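Local coordinates for uncharacterized protein RPA4348 (Rhodopseudomonas palustris, PDB 3DM8), which is of unknown function but, as a SnoaL-like member of the nuclear transport factor 2 (NTF2) superfamily, may be an isomerase, at residues 23-26 and 27-31; 12-16 and 17-21. One frame throughout, in Å; residues are numbered along the deposited sequence.

Contact 1 (23-26 and 27-31)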
ATOM      1  N   GLU A  23      26.617   0.491  -6.255  1.00 20.30           N
ATOM      2  CA  GLU A  23      27.438  -0.376  -5.390  1.00 20.10           C
ATOM      3  C   GLU A  23      26.812  -0.584  -4.012  1.00 19.83           C
ATOM      4  O   GLU A  23      26.836  -1.699  -3.491  1.00 17.89           O
ATOM      5  CB  GLU A  23      28.868   0.144  -5.264  1.00 22.36           C
ATOM      6  CG  GLU A  23      29.583   0.286  -6.611  1.00 25.42           C
ATOM      7  CD  GLU A  23      29.020   1.428  -7.526  1.00 30.01           C
ATOM      8  OE1 GLU A  23      28.617   2.518  -7.041  1.00 29.87           O
ATOM      9  OE2 GLU A  23      29.011   1.218  -8.769  1.00 36.90           O
ATOM     10  N   GLU A  24      26.284   0.484  -3.427  1.00 19.37           N
ATOM     11  CA  GLU A  24      25.694   0.410  -2.070  1.00 19.55           C
ATOM     12  C   GLU A  24      24.426  -0.400  -2.075  1.00 17.88           C
ATOM     13  O   GLU A  24      24.155  -1.121  -1.135  1.00 17.58           O
ATOM     14  CB  GLU A  24      25.360   1.786  -1.472  1.00 21.18           C
ATOM     15  CG  GLU A  24      26.537   2.573  -0.946  1.00 24.68           C
ATOM     16  CD  GLU A  24      26.132   3.939  -0.326  1.00 28.34           C
ATOM     17  OE1 GLU A  24      27.054   4.696  -0.015  1.00 30.97           O
ATOM     18  OE2 GLU A  24      24.915   4.239  -0.134  1.00 30.38           O
ATOM     19  N   LEU A  25      23.660  -0.273  -3.151  1.00 16.34           N
ATOM     20  CA  LEU A  25      22.435  -1.020  -3.289  1.00 16.24           C
ATOM     21  C   LEU A  25      22.757  -2.503  -3.394  1.00 16.09           C
ATOM     22  O   LEU A  25      22.074  -3.320  -2.834  1.00 16.63           O
ATOM     23  CB  LEU A  25      21.625  -0.574  -4.490  1.00 15.69           C
ATOM     24  CG  LEU A  25      20.282  -1.226  -4.769  1.00 16.83           C
ATOM     25  CD1 LEU A  25      19.360  -1.019  -3.603  1.00 20.26           C
ATOM     26  CD2 LEU A  25      19.650  -0.623  -6.019  1.00 16.70           C
ATOM     27  N   ALA A  26      23.749  -2.829  -4.187  1.00 17.20           N
ATOM     28  CA  ALA A  26      24.124  -4.232  -4.392  1.00 16.65           C
ATOM     29  C   ALA A  26      24.576  -4.879  -3.090  1.00 17.12           C
ATOM     30  O   ALA A  26      24.351  -6.100  -2.872  1.00 18.18           O
ATOM     31  CB  ALA A  26      25.199  -4.359  -5.485  1.00 16.47           C
ATOM     32  N   THR A  27      25.190  -4.084  -2.209  1.00 16.25           N
ATOM     33  CA  THR A  27      25.670  -4.614  -0.928  1.00 16.99           C
ATOM     34  C   THR A  27      24.509  -5.010  -0.037  1.00 17.39           C
ATOM     35  O   THR A  27      24.544  -6.003   0.697  1.00 17.78           O
ATOM     36  CB  THR A  27      26.570  -3.588  -0.219  1.00 18.22           C
ATOM     37  OG1 THR A  27      27.730  -3.421  -1.034  1.00 20.52           O
ATOM     38  CG2 THR A  27      26.985  -4.053   1.124  1.00 22.09           C
ATOM     39  N   ILE A  28      23.478  -4.195  -0.110  1.00 16.23           N
ATOM     40  CA  ILE A  28      22.345  -4.273   0.821  1.00 16.59           C
ATOM     41  C   ILE A  28      21.283  -5.244   0.409  1.00 16.12           C
ATOM     42  O   ILE A  28      20.575  -5.742   1.246  1.00 16.76           O
ATOM     43  CB  ILE A  28      21.733  -2.880   1.118  1.00 17.28           C
ATOM     44  CG1 ILE A  28      20.922  -2.906   2.427  1.00 23.50           C
ATOM     45  CG2 ILE A  28      20.855  -2.387   0.016  1.00 20.14           C
ATOM     46  CD1 ILE A  28      20.665  -1.449   3.033  1.00 25.00           C
ATOM     47  N   ILE A  29      21.210  -5.549  -0.870  1.00 14.72           N
ATOM     48  CA  ILE A  29      20.204  -6.507  -1.360  1.00 15.13           C
ATOM     49  C   ILE A  29      20.686  -7.948  -1.115  1.00 14.24           C
ATOM     50  O   ILE A  29      21.809  -8.310  -1.515  1.00 15.27           O
ATOM     51  CB  ILE A  29      19.935  -6.300  -2.860  1.00 15.65           C
ATOM     52  CG1 ILE A  29      19.273  -4.930  -3.133  1.00 19.13           C
ATOM     53  CG2 ILE A  29      18.981  -7.390  -3.399  1.00 13.40           C
ATOM     54  CD1 ILE A  29      18.105  -4.662  -2.257  1.00 25.39           C
ATOM     55  N   ASP A  30      19.901  -8.774  -0.406  1.00 13.84           N
ATOM     56  CA  ASP A  30      20.308 -10.170  -0.136  1.00 12.66           C
ATOM     57  C   ASP A  30      20.361 -10.952  -1.425  1.00 12.60           C
ATOM     58  O   ASP A  30      19.547 -10.747  -2.302  1.00 12.60           O
ATOM     59  CB  ASP A  30      19.298 -10.879   0.768  1.00 12.82           C
ATOM     60  CG  ASP A  30      19.785 -12.231   1.274  1.00 16.14           C
ATOM     61  OD1 ASP A  30      20.582 -12.273   2.249  1.00 15.99           O
ATOM     62  OD2 ASP A  30      19.313 -13.261   0.754  1.00 15.15           O
ATOM     63  N   ASP A  31      21.289 -11.909  -1.495  1.00 12.79           N
ATOM     64  CA  ASP A  31      21.451 -12.667  -2.716  1.00 11.71           C
ATOM     65  C   ASP A  31      20.156 -13.362  -3.111  1.00 11.72           C
ATOM     66  O   ASP A  31      19.881 -13.583  -4.317  1.00 13.27           O
ATOM     67  CB  ASP A  31      22.530 -13.748  -2.600  1.00 12.56           C
ATOM     68  CG  ASP A  31      23.970 -13.217  -2.682  1.00 13.69           C
ATOM     69  OD1 ASP A  31      24.181 -12.017  -2.976  1.00 16.20           O
ATOM     70  OD2 ASP A  31      24.889 -14.056  -2.476  1.00 13.28           O
TER

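Contact 2 (12-16 and 17-21)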
ATOM      1  N   ALA A  12      20.757   4.023  -0.377  1.00 14.03           N
ATOM      2  CA  ALA A  12      21.397   3.200  -1.397  1.00 14.19           C
ATOM      3  C   ALA A  12      20.573   3.223  -2.677  1.00 14.46           C
ATOM      4  O   ALA A  12      21.102   3.327  -3.769  1.00 15.20           O
ATOM      5  CB  ALA A  12      21.514   1.765  -0.908  1.00 14.67           C
ATOM      6  N   LEU A  13      19.266   3.142  -2.519  1.00 14.13           N
ATOM      7  CA  LEU A  13      18.367   3.161  -3.670  1.00 15.48           C
ATOM      8  C   LEU A  13      18.382   4.541  -4.361  1.00 15.41           C
ATOM      9  O   LEU A  13      18.339   4.691  -5.614  1.00 16.97           O
ATOM     10  CB  LEU A  13      16.959   2.802  -3.195  1.00 15.51           C
ATOM     11  CG  LEU A  13      15.964   2.651  -4.352  1.00 17.03           C
ATOM     12  CD1 LEU A  13      16.377   1.517  -5.337  1.00 19.08           C
ATOM     13  CD2 LEU A  13      14.560   2.463  -3.718  1.00 22.16           C
ATOM     14  N   HIS A  14      18.449   5.592  -3.551  1.00 16.07           N
ATOM     15  CA  HIS A  14      18.571   6.962  -4.079  1.00 15.04           C
ATOM     16  C   HIS A  14      19.789   7.123  -4.967  1.00 15.98           C
ATOM     17  O   HIS A  14      19.734   7.671  -6.093  1.00 15.95           O
ATOM     18  CB  HIS A  14      18.682   7.954  -2.910  1.00 16.29           C
ATOM     19  CG  HIS A  14      18.752   9.384  -3.330  1.00 17.26           C
ATOM     20  ND1 HIS A  14      17.676  10.251  -3.198  1.00 20.82           N
ATOM     21  CD2 HIS A  14      19.773  10.122  -3.825  1.00 16.08           C
ATOM     22  CE1 HIS A  14      18.039  11.456  -3.608  1.00 19.69           C
ATOM     23  NE2 HIS A  14      19.291  11.394  -4.026  1.00 18.92           N
ATOM     24  N   ARG A  15      20.909   6.644  -4.456  1.00 16.16           N
ATOM     25  CA  ARG A  15      22.171   6.695  -5.212  1.00 17.26           C
ATOM     26  C   ARG A  15      22.017   5.977  -6.554  1.00 16.73           C
ATOM     27  O   ARG A  15      22.501   6.436  -7.584  1.00 14.68           O
ATOM     28  CB  ARG A  15      23.333   6.069  -4.422  1.00 18.74           C
ATOM     29  CG  ARG A  15      23.643   6.807  -3.151  1.00 23.16           C
ATOM     30  CD  ARG A  15      25.039   6.487  -2.721  1.00 28.13           C
ATOM     31  NE  ARG A  15      25.378   7.051  -1.421  1.00 33.31           N
ATOM     32  CZ  ARG A  15      25.943   8.243  -1.247  1.00 36.59           C
ATOM     33  NH1 ARG A  15      26.206   9.025  -2.291  1.00 38.12           N
ATOM     34  NH2 ARG A  15      26.225   8.662  -0.022  1.00 37.76           N
ATOM     35  N   ALA A  16      21.309   4.844  -6.532  1.00 15.62           N
ATOM     36  CA  ALA A  16      21.224   4.001  -7.709  1.00 16.15           C
ATOM     37  C   ALA A  16      20.301   4.692  -8.699  1.00 17.10           C
ATOM     38  O   ALA A  16      20.642   4.854  -9.880  1.00 18.04           O
ATOM     39  CB  ALA A  16      20.750   2.589  -7.395  1.00 14.89           C
ATOM     40  N   LEU A  17      19.157   5.157  -8.222  1.00 16.48           N
ATOM     41  CA  LEU A  17      18.147   5.675  -9.148  1.00 17.36           C
ATOM     42  C   LEU A  17      18.534   7.026  -9.694  1.00 18.97           C
ATOM     43  O   LEU A  17      18.262   7.354 -10.862  1.00 19.35           O
ATOM     44  CB  LEU A  17      16.775   5.775  -8.485  1.00 18.76           C
ATOM     45  CG  LEU A  17      16.182   4.451  -8.025  1.00 18.05           C
ATOM     46  CD1 LEU A  17      14.712   4.685  -7.597  1.00 19.57           C
ATOM     47  CD2 LEU A  17      16.305   3.298  -9.019  1.00 18.42           C
ATOM     48  N   ASN A  18      19.166   7.838  -8.851  1.00 19.00           N
ATOM     49  CA  ASN A  18      19.411   9.216  -9.254  1.00 20.39           C
ATOM     50  C   ASN A  18      20.779   9.403  -9.839  1.00 20.00           C
ATOM     51  O   ASN A  18      20.965  10.110 -10.854  1.00 20.16           O
ATOM     52  CB  ASN A  18      19.104  10.210  -8.138  1.00 21.03           C
ATOM     53  CG  ASN A  18      17.674  10.742  -8.256  1.00 23.54           C
ATOM     54  OD1 ASN A  18      16.790  10.024  -8.736  1.00 24.62           O
ATOM     55  ND2 ASN A  18      17.454  11.995  -7.871  1.00 28.17           N
ATOM     56  N   ASP A  19      21.754   8.724  -9.256  1.00 19.89           N
ATOM     57  CA  ASP A  19      23.165   8.950  -9.676  1.00 19.72           C
ATOM     58  C   ASP A  19      23.756   7.799 -10.469  1.00 19.62           C
ATOM     59  O   ASP A  19      24.919   7.843 -10.879  1.00 19.43           O
ATOM     60  CB  ASP A  19      24.063   9.240  -8.464  1.00 20.45           C
ATOM     61  CG  ASP A  19      23.685  10.508  -7.753  1.00 23.91           C
ATOM     62  OD1 ASP A  19      23.322  10.463  -6.563  1.00 29.41           O
ATOM     63  OD2 ASP A  19      23.712  11.569  -8.390  1.00 30.05           O
ATOM     64  N   ARG A  20      22.948   6.775 -10.672  1.00 18.87           N
ATOM     65  CA  ARG A  20      23.376   5.530 -11.322  1.00 18.50           C
ATOM     66  C   ARG A  20      24.607   4.910 -10.682  1.00 18.25           C
ATOM     67  O   ARG A  20      25.456   4.340 -11.361  1.00 18.45           O
ATOM     68  CB  ARG A  20      23.637   5.722 -12.809  1.00 19.59           C
ATOM     69  CG  ARG A  20      22.672   6.609 -13.448  1.00 21.05           C
ATOM     70  CD  ARG A  20      21.254   6.100 -13.324  1.00 24.91           C
ATOM     71  NE  ARG A  20      21.049   4.731 -13.797  1.00 26.16           N
ATOM     72  CZ  ARG A  20      20.613   4.405 -15.021  1.00 27.32           C
ATOM     73  NH1 ARG A  20      20.402   3.136 -15.331  1.00 27.69           N
ATOM     74  NH2 ARG A  20      20.400   5.336 -15.927  1.00 26.74           N
ATOM     75  N   GLN A  21      24.709   5.073  -9.374  1.00 17.82           N
ATOM     76  CA  GLN A  21      25.768   4.462  -8.580  1.00 18.19           C
ATOM     77  C   GLN A  21      25.141   3.360  -7.745  1.00 17.94           C
ATOM     78  O   GLN A  21      24.440   3.641  -6.792  1.00 17.17           O
ATOM     79  CB  GLN A  21      26.402   5.497  -7.649  1.00 18.75           C
ATOM     80  CG  GLN A  21      27.199   6.593  -8.314  1.00 23.18           C
ATOM     81  CD  GLN A  21      27.357   7.826  -7.414  1.00 29.84           C
ATOM     82  OE1 GLN A  21      26.955   7.830  -6.230  1.00 35.57           O
ATOM     83  NE2 GLN A  21      27.906   8.888  -7.981  1.00 32.23           N
TER
HETATM   84  O   HOH W   1      23.543   2.332  -4.637  1.00 20.41           O
HETATM   85  O   HOH W   2      19.183  14.075  -5.802  1.00 61.76           O

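Contact 1 (23-26 and 27-31)
The peptide carbonyls of Glu23 and Leu25 are the flat groups that receive Thr27 and Ile29. At Glu23 O, Thr27 N lies tilted 26° from the carbonyl plane and donates over 3.2 Å; at Leu25 O, Ile29 N arrives almost along the C=O axis. Both are i to i+4 bonds of the short helix 23-28, part of the helical layer that packs beside the curved sheet of this NTF2-like fold. The helix ends as Ile29 leaves helical geometry and the chain enters strand 29-30, and backbone bonds from Ile28 and Asp30 to Leu116 tie the helix end and short strand to strand 115-123.

Thr27 brings its hydroxyl back to the same Glu23 carbonyl. With chi1 at -65°, OG1 sits beside its own backbone N and comes 3.1 Å from Glu23 O, though its proton could go to a different acceptor, so this bond is uncertain. The Leu25 carbonyl is crowded by hydrocarbon: Ile28 CG2 and Ile29 CG1 each approach Leu25 O to 3.2 Å. Ile28 N adds a weak bond to that oxygen and another weak one to Glu24 O.

The apolar branches meet on the buried side. Leu25, its CG anti to the backbone N, runs side by side with Ile29 and points the same way, and it also touches Leu57 and Cys60 of helix 53-66 and Ala16 of helix 5-19. Ile28 puts CG2 4.1 Å from Leu25 CD1 and also touches Arg8 and Phe9. Between Leu25 and Ile29 the touching is done by Leu25 CD1, 3.9 Å from Ile29 CG1 and 4.1 Å from Ile29 CD1.

Contact 2 (12-16 and 17-21)
This is a local contact within one helix, between side chains and carbonyls about one turn apart, at the C-terminal end of helix 5-19 in the helical layer of the NTF2-like fold. Leu17 N bonds to Leu13 O over 2.8 Å, and the two leucines meet obliquely, Leu13 CD1 lying 4.0 Å from Leu17 CG. A Leu17 chi1 of -63° sets CG beside its own backbone N, 3.2 Å from Leu13 O. Leu13 continues onto Cys60, and Leu17 onto Ile63 and Ala64, all of helix 53-66.

On another side, Asn18 CB covers one face of the His14 imidazole, while Asp19 OD1 stands at the ring edge, 4.5 Å from CD2. A water bonded to His14 NE2 also takes a weak bond from Asn18 ND2, which bonds to Ile69 O as well.

The helix ends with Asp19, and Arg20 turns to a positive phi of 53°. Arg15 O then receives two donors on opposite faces of its plane: Asp19 N at 2.9 Å and, from beyond the turn, Gln21 N at 3.2 Å. The Arg20 guanidinium salt-bridges Asp65. A second water joins Gln21 to the helix, donating to Ala12 O at 2.8 Å and to Gln21 O at 2.7 Å.

Contacts 1 and 2 lie on consecutive helices, 23-28 and 5-19, their centres 12 Å apart, and each turns some side chains inward and others to solvent. They touch directly: Arg15 NE of contact 2 is 3.1 Å from Glu24 OE2 of contact 1 in a salt bridge on the outer side, while inside Leu25 CD2 packs 3.7 Å from Ala16 CB. Both pack leucine side chains on helix 53-66, one from contact 1 and two from contact 2. Their helix ends differ. At 27-31 the chain passes directly into a strand, with Ile28 and Ile29 packed about the Leu25 carbonyl; at 17-21 it ends in a positive-phi turn rich in polar and charged residues and bridged by water.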